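Local coordinates for protein aldehyde dehydrogenase (Staphylococcus aureus, PDB 6K10) that catalyses the NAD-dependent oxidation of 4,4'-diaponeurosporen-4-al to 4,4'-diaponeurosporenoic acid, a step in the biosynthesis of the carotenoid staphyloxanthin, at residues A[23-26]-A[27-30]; A[244-247]-A[248-251]; A[274-278]-A[279-283]. The protein carries 1 engineered substitution. All coordinates share one frame; numbering follows the deposited sequence.

In the fold
The three contacts come one after another along the chain, all within the aldehyde dehydrogenase fold. Contact 1 lies in the turn between helix 10-23 and helix 30-46. Contact 2 lies between helix 232-244 and strand 256-260 and holds the predicted nucleophile position. Contact 3 closes helix 264-279. Contacts 2 and 3 are neighbours, with centres about 16 Å apart, and they touch where F244 packs on L275 and Y279. F244 thus joins the two at the start of the active-site loop. Contact 1 is on the opposite side of the chain's centre, its centre about 39 Å from that of contact 2 and 53 Å from that of contact 3. Contacts 1 and 3 both reach the second subunit.

Contact 1: residues A[23-26]-A[27-30]; sequences NTQQ and TKDI
This contact is a type I beta turn between helix 10-23 and helix 30-46, with Q26 and T27 at its corners, and Q25 and K28 meet across it. Q25 has positive phi (73°) and is the first residue to leave the helical path. Q25 O accepts K28 N at 3.3 Å, which closes the turn. The donor sits above the carbonyl plane. A weak bond from D29 N to Q26 O, 3.4 Å, follows one residue on.

The two long side chains lie side by side and point the same way. The K28 chain is fully extended beyond CG, and the bend of Q25 at chi2 (-66°) swings its amide alongside the extended lysine. K28 NZ donates to Q25 OE1 at 2.7 Å, tilted 18° from the carbonyl plane. On its other end the amide is held too. Q25 NE2 gives a nearly straight bond to N23 O, 3.3 Å long, which ties the amide back to the last turn of the first helix. Both ends of the amide are therefore used, and its rotation is fixed.

K28 NZ has a second partner, N388 O of the second subunit, and E389 of that subunit packs on Q25 and K28. The turn is thus part of the subunit interface. T27 is buried and its OG1 bonds to G139 O. D29 is the N-cap of helix 30-46, and its OD2 takes F32 N and S31 OG. The CB of D29 also lies 3.7 Å from Q26 O.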
ATOM      1  N   ASN A  23     -23.785   0.032   1.175  1.00 28.02           N
ATOM      2  CA  ASN A  23     -24.316  -1.136   1.863  1.00 29.92           C
ATOM      3  C   ASN A  23     -25.427  -1.833   1.086  1.00 28.71           C
ATOM      4  O   ASN A  23     -25.775  -2.967   1.432  1.00 29.83           O
ATOM      5  CB  ASN A  23     -24.817  -0.738   3.253  1.00 32.27           C
ATOM      6  CG  ASN A  23     -23.681  -0.432   4.213  1.00 33.46           C
ATOM      7  OD1 ASN A  23     -22.550  -0.876   4.012  1.00 31.11           O
ATOM      8  ND2 ASN A  23     -23.977   0.327   5.261  1.00 34.64           N
ATOM      9  N   THR A  24     -25.983  -1.199   0.050  1.00 27.27           N
ATOM     10  CA  THR A  24     -26.986  -1.857  -0.783  1.00 30.85           C
ATOM     11  C   THR A  24     -26.385  -2.880  -1.740  1.00 30.50           C
ATOM     12  O   THR A  24     -27.144  -3.620  -2.376  1.00 28.69           O
ATOM     13  CB  THR A  24     -27.782  -0.826  -1.592  1.00 32.12           C
ATOM     14  OG1 THR A  24     -26.940  -0.235  -2.590  1.00 30.98           O
ATOM     15  CG2 THR A  24     -28.331   0.265  -0.684  1.00 32.74           C
ATOM     16  N   GLN A  25     -25.056  -2.933  -1.855  1.00 27.80           N
ATOM     17  CA  GLN A  25     -24.280  -3.842  -2.701  1.00 29.14           C
ATOM     18  C   GLN A  25     -24.364  -3.500  -4.183  1.00 27.37           C
ATOM     19  O   GLN A  25     -23.805  -4.238  -5.005  1.00 27.12           O
ATOM     20  CB  GLN A  25     -24.685  -5.315  -2.518  1.00 29.43           C
ATOM     21  CG  GLN A  25     -24.783  -5.768  -1.070  1.00 31.86           C
ATOM     22  CD  GLN A  25     -23.441  -5.765  -0.369  1.00 32.57           C
ATOM     23  OE1 GLN A  25     -22.512  -6.457  -0.784  1.00 32.11           O
ATOM     24  NE2 GLN A  25     -23.331  -4.981   0.698  1.00 32.96           N
ATOM     25  N   GLN A  26     -25.023  -2.402  -4.558  1.00 28.08           N
ATOM     26  CA  GLN A  26     -25.242  -2.116  -5.973  1.00 29.54           C
ATOM     27  C   GLN A  26     -23.948  -1.750  -6.697  1.00 27.59           C
ATOM     28  O   GLN A  26     -23.798  -2.063  -7.883  1.00 27.71           O
ATOM     29  CB  GLN A  26     -26.281  -1.002  -6.119  1.00 34.73           C
ATOM     30  CG  GLN A  26     -26.337  -0.341  -7.489  1.00 41.27           C
ATOM     31  CD  GLN A  26     -26.951  -1.222  -8.567  1.00 43.47           C
ATOM     32  OE1 GLN A  26     -26.427  -2.288  -8.896  1.00 40.22           O
ATOM     33  NE2 GLN A  26     -28.063  -0.767  -9.132  1.00 44.29           N
ATOM     34  N   THR A  27     -23.003  -1.103  -6.011  1.00 27.11           N
ATOM     35  CA  THR A  27     -21.761  -0.708  -6.668  1.00 25.29           C
ATOM     36  C   THR A  27     -20.826  -1.882  -6.930  1.00 25.42           C
ATOM     37  O   THR A  27     -19.879  -1.732  -7.710  1.00 24.10           O
ATOM     38  CB  THR A  27     -21.027   0.352  -5.839  1.00 27.34           C
ATOM     39  OG1 THR A  27     -20.503  -0.241  -4.644  1.00 27.44           O
ATOM     40  CG2 THR A  27     -21.970   1.483  -5.465  1.00 26.04           C
ATOM     41  N   LYS A  28     -21.062  -3.039  -6.311  1.00 24.99           N
ATOM     42  CA  LYS A  28     -20.216  -4.199  -6.559  1.00 26.53           C
ATOM     43  C   LYS A  28     -20.503  -4.856  -7.901  1.00 25.68           C
ATOM     44  O   LYS A  28     -19.638  -5.567  -8.425  1.00 26.97           O
ATOM     45  CB  LYS A  28     -20.379  -5.223  -5.433  1.00 26.83           C
ATOM     46  CG  LYS A  28     -19.919  -4.717  -4.075  1.00 28.80           C
ATOM     47  CD  LYS A  28     -19.918  -5.826  -3.038  1.00 31.24           C
ATOM     48  CE  LYS A  28     -19.545  -5.292  -1.665  1.00 29.88           C
ATOM     49  NZ  LYS A  28     -19.797  -6.293  -0.593  1.00 29.18           N
ATOM     50  N   ASP A  29     -21.685  -4.629  -8.470  1.00 24.62           N
ATOM     51  CA  ASP A  29     -22.015  -5.214  -9.762  1.00 27.49           C
ATOM     52  C   ASP A  29     -21.152  -4.596 -10.853  1.00 27.58           C
ATOM     53  O   ASP A  29     -21.049  -3.370 -10.963  1.00 29.96           O
ATOM     54  CB  ASP A  29     -23.494  -5.012 -10.079  1.00 32.20           C
ATOM     55  CG  ASP A  29     -23.890  -5.619 -11.412  1.00 37.28           C
ATOM     56  OD1 ASP A  29     -24.204  -6.828 -11.449  1.00 39.01           O
ATOM     57  OD2 ASP A  29     -23.884  -4.887 -12.423  1.00 35.58           O
ATOM     58  N   ILE A  30     -20.541  -5.457 -11.668  1.00 26.30           N
ATOM     59  CA  ILE A  30     -19.594  -5.000 -12.681  1.00 29.00           C
ATOM     60  C   ILE A  30     -20.293  -4.153 -13.738  1.00 28.19           C
ATOM     61  O   ILE A  30     -19.778  -3.108 -14.158  1.00 29.90           O
ATOM     62  CB  ILE A  30     -18.871  -6.211 -13.301  1.00 32.26           C
ATOM     63  CG1 ILE A  30     -17.954  -6.872 -12.268  1.00 30.81           C
ATOM     64  CG2 ILE A  30     -18.102  -5.812 -14.543  1.00 30.55           C
ATOM     65  CD1 ILE A  30     -17.149  -5.893 -11.438  1.00 32.59           C
TER

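Contact 2: residues A[244-247]-A[248-251]; sequences FTNA and GQTS. Engineered in segment 248-251: S251 (natural residue Cys).
N246 sets its CG anti to the backbone N (chi1 -155°), while Q249 holds CG beside its own N (chi1 -56°) and runs extended to its amide. The two side chains cross at about a right angle and each reaches the other's main chain. Q249 NE2 donates to N246 O at 3.0 Å, with the acceptor in the plane of the glutamine amide. N246 ND2 donates to Q249 O at 2.9 Å, a more bent bond tilted out of the asparagine amide plane.

The backbone adds a third link, Q249 N to N246 O, also 3.0 Å. N246 O thus accepts two donors, and they come from opposite faces of its plane. One step earlier G248 N bonds to T245 O at 3.1 Å. N246, A247 and G248 all have positive phi, a left-handed run of three residues. Q249 then centres an inverse gamma turn. A water lies between T245 O and T250 OG1, 2.6 Å from the hydroxyl oxygen; T250 OG1 is also bonded to Y123 OH.

Neighbouring loops hold the same groups. N246 ND2 also reaches N122 O, and N122 ND2 bonds to Q249 O. The Q249 amide is gripped at both ends, NE2 by R291 O and OE1 by V293 N.

S251, an engineered replacement of the natural cysteine, comes next after T250. It occupies the predicted active-site position, where aldehyde dehydrogenases carry their nucleophilic cysteine. Each amide N-H satisfies the other residue's buried main-chain oxygen, and this dense bonding probably keeps the chain leading to the nucleophile position rigid.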
ATOM      1  N   PHE A 244       7.908  24.516 -17.837  1.00 22.60           N
ATOM      2  CA  PHE A 244       7.072  25.689 -18.052  1.00 23.26           C
ATOM      3  C   PHE A 244       5.676  25.355 -18.557  1.00 21.41           C
ATOM      4  O   PHE A 244       4.866  26.268 -18.753  1.00 22.58           O
ATOM      5  CB  PHE A 244       7.798  26.654 -18.990  1.00 22.12           C
ATOM      6  CG  PHE A 244       9.066  27.185 -18.393  1.00 19.16           C
ATOM      7  CD1 PHE A 244       9.016  28.087 -17.343  1.00 18.51           C
ATOM      8  CD2 PHE A 244      10.300  26.732 -18.825  1.00 19.09           C
ATOM      9  CE1 PHE A 244      10.177  28.557 -16.759  1.00 18.39           C
ATOM     10  CE2 PHE A 244      11.466  27.202 -18.247  1.00 20.24           C
ATOM     11  CZ  PHE A 244      11.402  28.117 -17.213  1.00 21.34           C
ATOM     12  N   THR A 245       5.373  24.077 -18.760  1.00 20.25           N
ATOM     13  CA  THR A 245       3.987  23.637 -18.784  1.00 20.12           C
ATOM     14  C   THR A 245       3.314  24.009 -17.467  1.00 18.76           C
ATOM     15  O   THR A 245       3.890  23.830 -16.390  1.00 25.56           O
ATOM     16  CB  THR A 245       3.918  22.122 -19.009  1.00 21.70           C
ATOM     17  OG1 THR A 245       4.320  21.814 -20.350  1.00 20.97           O
ATOM     18  CG2 THR A 245       2.508  21.593 -18.767  1.00 25.86           C
ATOM     19  N   ASN A 246       2.098  24.553 -17.561  1.00 19.14           N
ATOM     20  CA  ASN A 246       1.314  24.979 -16.396  1.00 20.18           C
ATOM     21  C   ASN A 246       2.054  26.021 -15.561  1.00 20.17           C
ATOM     22  O   ASN A 246       1.831  26.134 -14.353  1.00 21.75           O
ATOM     23  CB  ASN A 246       0.909  23.785 -15.524  1.00 19.88           C
ATOM     24  CG  ASN A 246      -0.337  24.061 -14.700  1.00 21.32           C
ATOM     25  OD1 ASN A 246      -1.182  24.873 -15.079  1.00 20.94           O
ATOM     26  ND2 ASN A 246      -0.453  23.384 -13.562  1.00 19.72           N
ATOM     27  N   ALA A 247       2.939  26.787 -16.204  1.00 20.49           N
ATOM     28  CA  ALA A 247       3.725  27.829 -15.541  1.00 21.34           C
ATOM     29  C   ALA A 247       4.497  27.274 -14.345  1.00 22.43           C
ATOM     30  O   ALA A 247       4.665  27.941 -13.323  1.00 23.02           O
ATOM     31  CB  ALA A 247       2.841  29.005 -15.120  1.00 23.31           C
ATOM     32  N   GLY A 248       4.965  26.035 -14.468  1.00 18.22           N
ATOM     33  CA  GLY A 248       5.764  25.424 -13.424  1.00 20.28           C
ATOM     34  C   GLY A 248       4.991  24.842 -12.263  1.00 19.98           C
ATOM     35  O   GLY A 248       5.613  24.320 -11.330  1.00 20.38           O
ATOM     36  N   GLN A 249       3.663  24.900 -12.290  1.00 19.38           N
ATOM     37  CA  GLN A 249       2.844  24.441 -11.170  1.00 22.02           C
ATOM     38  C   GLN A 249       2.554  22.945 -11.329  1.00 21.97           C
ATOM     39  O   GLN A 249       1.430  22.506 -11.571  1.00 18.46           O
ATOM     40  CB  GLN A 249       1.574  25.278 -11.080  1.00 24.72           C
ATOM     41  CG  GLN A 249       1.887  26.769 -10.963  1.00 22.16           C
ATOM     42  CD  GLN A 249       0.675  27.660 -11.138  1.00 21.53           C
ATOM     43  OE1 GLN A 249       0.205  28.282 -10.186  1.00 21.46           O
ATOM     44  NE2 GLN A 249       0.172  27.741 -12.366  1.00 21.70           N
ATOM     45  N   THR A 250       3.619  22.160 -11.180  1.00 20.86           N
ATOM     46  CA  THR A 250       3.572  20.718 -11.372  1.00 18.38           C
ATOM     47  C   THR A 250       4.473  20.051 -10.343  1.00 17.48           C
ATOM     48  O   THR A 250       5.596  20.502 -10.106  1.00 18.31           O
ATOM     49  CB  THR A 250       4.018  20.330 -12.789  1.00 20.32           C
ATOM     50  OG1 THR A 250       3.292  21.110 -13.748  1.00 21.95           O
ATOM     51  CG2 THR A 250       3.762  18.854 -13.050  1.00 22.57           C
ATOM     52  N   SER A 251       3.971  18.973  -9.736  1.00 20.06           N
ATOM     53  CA  SER A 251       4.747  18.291  -8.708  0.53 22.56           C
ATOM     54  C   SER A 251       5.959  17.570  -9.282  1.00 22.11           C
ATOM     55  O   SER A 251       6.931  17.336  -8.555  1.00 21.67           O
ATOM     56  CB  SER A 251       3.855  17.315  -7.942  0.53 23.00           C
ATOM     57  OG  SER A 251       3.352  16.304  -8.797  0.53 21.08           O
TER
HETATM   58  O   HOH W   1       5.253  22.208 -15.151  1.00 21.73           O

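Contact 3: residues A[274-278]-A[279-283]; sequences TLREF and YGQNI
The last helical bonds run from Y279 N to L275 O, 2.9 Å, and from G280 N to R276 O, 2.8 Å, after which G280 turns out of the helix with positive phi.

R276 follows the chain round this end. Its chain bends at chi2 (-51°), which carries the guanidinium forward, alongside the residues that follow the helix. R276 NH2 donates to G280 O at 3.0 Å, in the carbonyl plane and on a lone pair, with the oxygen at the guanidinium edge. Q281 O is equally near R276 NH2, at 3.0 Å. The side-chain amide of Q281 comes from another direction. Its OE1 lies over one guanidinium face, toward the rim, and the two planes are 33° apart. I283 CD1 packs 3.7 Å from R276 NH2.

On another side of the helix end two aromatic rings meet. CB of F278 sits over the centre of the Y279 ring, 3.6 Å from its centroid, a CH-pi contact. The F278 ring turns its edge to the same Y279 ring, with planes at 88°, so the pair is T-shaped. L275 CD2 meets the edge of the Y279 ring at CE2, 3.9 Å away.

The tyrosine is buried, and F244 of helix 232-244 and Y289 pack on it. F278 packs on P451 of the second subunit, while L275 and I283 rest on strand 324-330. The whole is a helix C-terminus ended by a glycine of positive phi, here closing helix 264-279 against helix 232-244 in the aldehyde dehydrogenase fold.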
ATOM      1  N   THR A 274      15.569  28.107 -26.423  1.00 24.67           N
ATOM      2  CA  THR A 274      14.366  27.280 -26.487  1.00 22.37           C
ATOM      3  C   THR A 274      13.140  28.060 -26.026  1.00 22.14           C
ATOM      4  O   THR A 274      12.066  27.972 -26.634  1.00 22.91           O
ATOM      5  CB  THR A 274      14.558  26.026 -25.634  1.00 22.41           C
ATOM      6  OG1 THR A 274      15.513  25.161 -26.257  1.00 24.73           O
ATOM      7  CG2 THR A 274      13.240  25.285 -25.455  1.00 20.47           C
ATOM      8  N   LEU A 275      13.287  28.832 -24.948  1.00 20.94           N
ATOM      9  CA  LEU A 275      12.169  29.625 -24.447  1.00 22.29           C
ATOM     10  C   LEU A 275      11.695  30.634 -25.487  1.00 23.53           C
ATOM     11  O   LEU A 275      10.489  30.868 -25.630  1.00 23.61           O
ATOM     12  CB  LEU A 275      12.571  30.323 -23.150  1.00 24.42           C
ATOM     13  CG  LEU A 275      12.743  29.378 -21.961  1.00 21.73           C
ATOM     14  CD1 LEU A 275      13.410  30.075 -20.785  1.00 22.56           C
ATOM     15  CD2 LEU A 275      11.394  28.805 -21.559  1.00 21.82           C
ATOM     16  N   ARG A 276      12.627  31.233 -26.231  1.00 21.71           N
ATOM     17  CA  ARG A 276      12.237  32.130 -27.315  1.00 23.88           C
ATOM     18  C   ARG A 276      11.544  31.368 -28.439  1.00 22.76           C
ATOM     19  O   ARG A 276      10.580  31.866 -29.033  1.00 22.31           O
ATOM     20  CB  ARG A 276      13.459  32.881 -27.843  1.00 25.04           C
ATOM     21  CG  ARG A 276      14.059  33.860 -26.845  1.00 24.67           C
ATOM     22  CD  ARG A 276      12.999  34.790 -26.278  1.00 26.64           C
ATOM     23  NE  ARG A 276      13.539  35.662 -25.239  1.00 30.75           N
ATOM     24  CZ  ARG A 276      12.794  36.385 -24.411  1.00 30.84           C
ATOM     25  NH1 ARG A 276      13.370  37.151 -23.494  1.00 35.15           N
ATOM     26  NH2 ARG A 276      11.472  36.339 -24.494  1.00 28.97           N
ATOM     27  N   GLU A 277      12.021  30.158 -28.746  1.00 23.57           N
ATOM     28  CA  GLU A 277      11.351  29.326 -29.740  1.00 24.64           C
ATOM     29  C   GLU A 277       9.948  28.948 -29.285  1.00 22.96           C
ATOM     30  O   GLU A 277       9.005  28.940 -30.086  1.00 21.92           O
ATOM     31  CB  GLU A 277      12.176  28.067 -30.010  1.00 25.51           C
ATOM     32  CG  GLU A 277      13.473  28.314 -30.754  1.00 29.71           C
ATOM     33  CD  GLU A 277      14.395  27.109 -30.729  1.00 33.65           C
ATOM     34  OE1 GLU A 277      14.163  26.198 -29.905  1.00 32.20           O
ATOM     35  OE2 GLU A 277      15.347  27.072 -31.534  1.00 38.48           O
ATOM     36  N   PHE A 278       9.796  28.627 -27.997  1.00 21.05           N
ATOM     37  CA  PHE A 278       8.497  28.235 -27.458  1.00 22.32           C
ATOM     38  C   PHE A 278       7.522  29.403 -27.466  1.00 23.27           C
ATOM     39  O   PHE A 278       6.396  29.286 -27.965  1.00 22.80           O
ATOM     40  CB  PHE A 278       8.649  27.730 -26.021  1.00 22.97           C
ATOM     41  CG  PHE A 278       9.125  26.312 -25.904  1.00 24.45           C
ATOM     42  CD1 PHE A 278       9.707  25.655 -26.973  1.00 25.73           C
ATOM     43  CD2 PHE A 278       8.998  25.639 -24.698  1.00 24.98           C
ATOM     44  CE1 PHE A 278      10.145  24.349 -26.844  1.00 26.97           C
ATOM     45  CE2 PHE A 278       9.436  24.337 -24.562  1.00 25.03           C
ATOM     46  CZ  PHE A 278      10.011  23.691 -25.635  1.00 24.15           C
ATOM     47  N   TYR A 279       7.937  30.533 -26.900  1.00 21.66           N
ATOM     48  CA  TYR A 279       7.012  31.568 -26.471  1.00 25.07           C
ATOM     49  C   TYR A 279       7.244  32.934 -27.102  1.00 25.65           C
ATOM     50  O   TYR A 279       6.435  33.838 -26.867  1.00 22.89           O
ATOM     51  CB  TYR A 279       7.069  31.715 -24.942  1.00 24.91           C
ATOM     52  CG  TYR A 279       6.846  30.427 -24.172  1.00 26.98           C
ATOM     53  CD1 TYR A 279       5.658  29.719 -24.289  1.00 21.63           C
ATOM     54  CD2 TYR A 279       7.821  29.933 -23.310  1.00 26.05           C
ATOM     55  CE1 TYR A 279       5.447  28.550 -23.578  1.00 20.93           C
ATOM     56  CE2 TYR A 279       7.620  28.765 -22.594  1.00 23.48           C
ATOM     57  CZ  TYR A 279       6.431  28.077 -22.733  1.00 24.10           C
ATOM     58  OH  TYR A 279       6.224  26.915 -22.025  1.00 22.44           O
ATOM     59  N   GLY A 280       8.309  33.120 -27.876  1.00 26.45           N
ATOM     60  CA  GLY A 280       8.544  34.397 -28.521  1.00 26.81           C
ATOM     61  C   GLY A 280       9.283  35.382 -27.633  1.00 27.46           C
ATOM     62  O   GLY A 280       9.739  35.064 -26.531  1.00 26.87           O
ATOM     63  N   GLN A 281       9.397  36.614 -28.136  1.00 26.66           N
ATOM     64  CA  GLN A 281      10.153  37.637 -27.420  1.00 29.14           C
ATOM     65  C   GLN A 281       9.338  38.291 -26.309  1.00 29.26           C
ATOM     66  O   GLN A 281       9.910  38.731 -25.305  1.00 30.46           O
ATOM     67  CB  GLN A 281      10.670  38.696 -28.402  1.00 32.21           C
ATOM     68  CG  GLN A 281      11.382  39.875 -27.738  1.00 34.23           C
ATOM     69  CD  GLN A 281      12.650  39.467 -27.003  1.00 36.32           C
ATOM     70  OE1 GLN A 281      13.274  38.456 -27.325  1.00 33.05           O
ATOM     71  NE2 GLN A 281      13.029  40.252 -26.000  1.00 37.42           N
ATOM     72  N   ASN A 282       8.019  38.357 -26.455  1.00 27.18           N
ATOM     73  CA  ASN A 282       7.137  38.859 -25.403  1.00 28.57           C
ATOM     74  C   ASN A 282       6.305  37.676 -24.914  1.00 24.33           C
ATOM     75  O   ASN A 282       5.212  37.413 -25.417  1.00 20.78           O
ATOM     76  CB  ASN A 282       6.260  40.002 -25.903  1.00 30.25           C
ATOM     77  CG  ASN A 282       5.485  40.668 -24.783  1.00 36.09           C
ATOM     78  OD1 ASN A 282       5.675  40.350 -23.608  1.00 35.85           O
ATOM     79  ND2 ASN A 282       4.611  41.603 -25.139  1.00 34.98           N
ATOM     80  N   ILE A 283       6.838  36.964 -23.917  1.00 24.91           N
ATOM     81  CA  ILE A 283       6.210  35.731 -23.449  1.00 24.84           C
ATOM     82  C   ILE A 283       4.849  36.008 -22.823  1.00 24.95           C
ATOM     83  O   ILE A 283       3.972  35.135 -22.811  1.00 25.67           O
ATOM     84  CB  ILE A 283       7.163  34.999 -22.480  1.00 22.24           C
ATOM     85  CG1 ILE A 283       8.470  34.651 -23.197  1.00 22.00           C
ATOM     86  CG2 ILE A 283       6.530  33.730 -21.928  1.00 17.64           C
ATOM     87  CD1 ILE A 283       9.551  34.113 -22.285  1.00 24.08           C
TER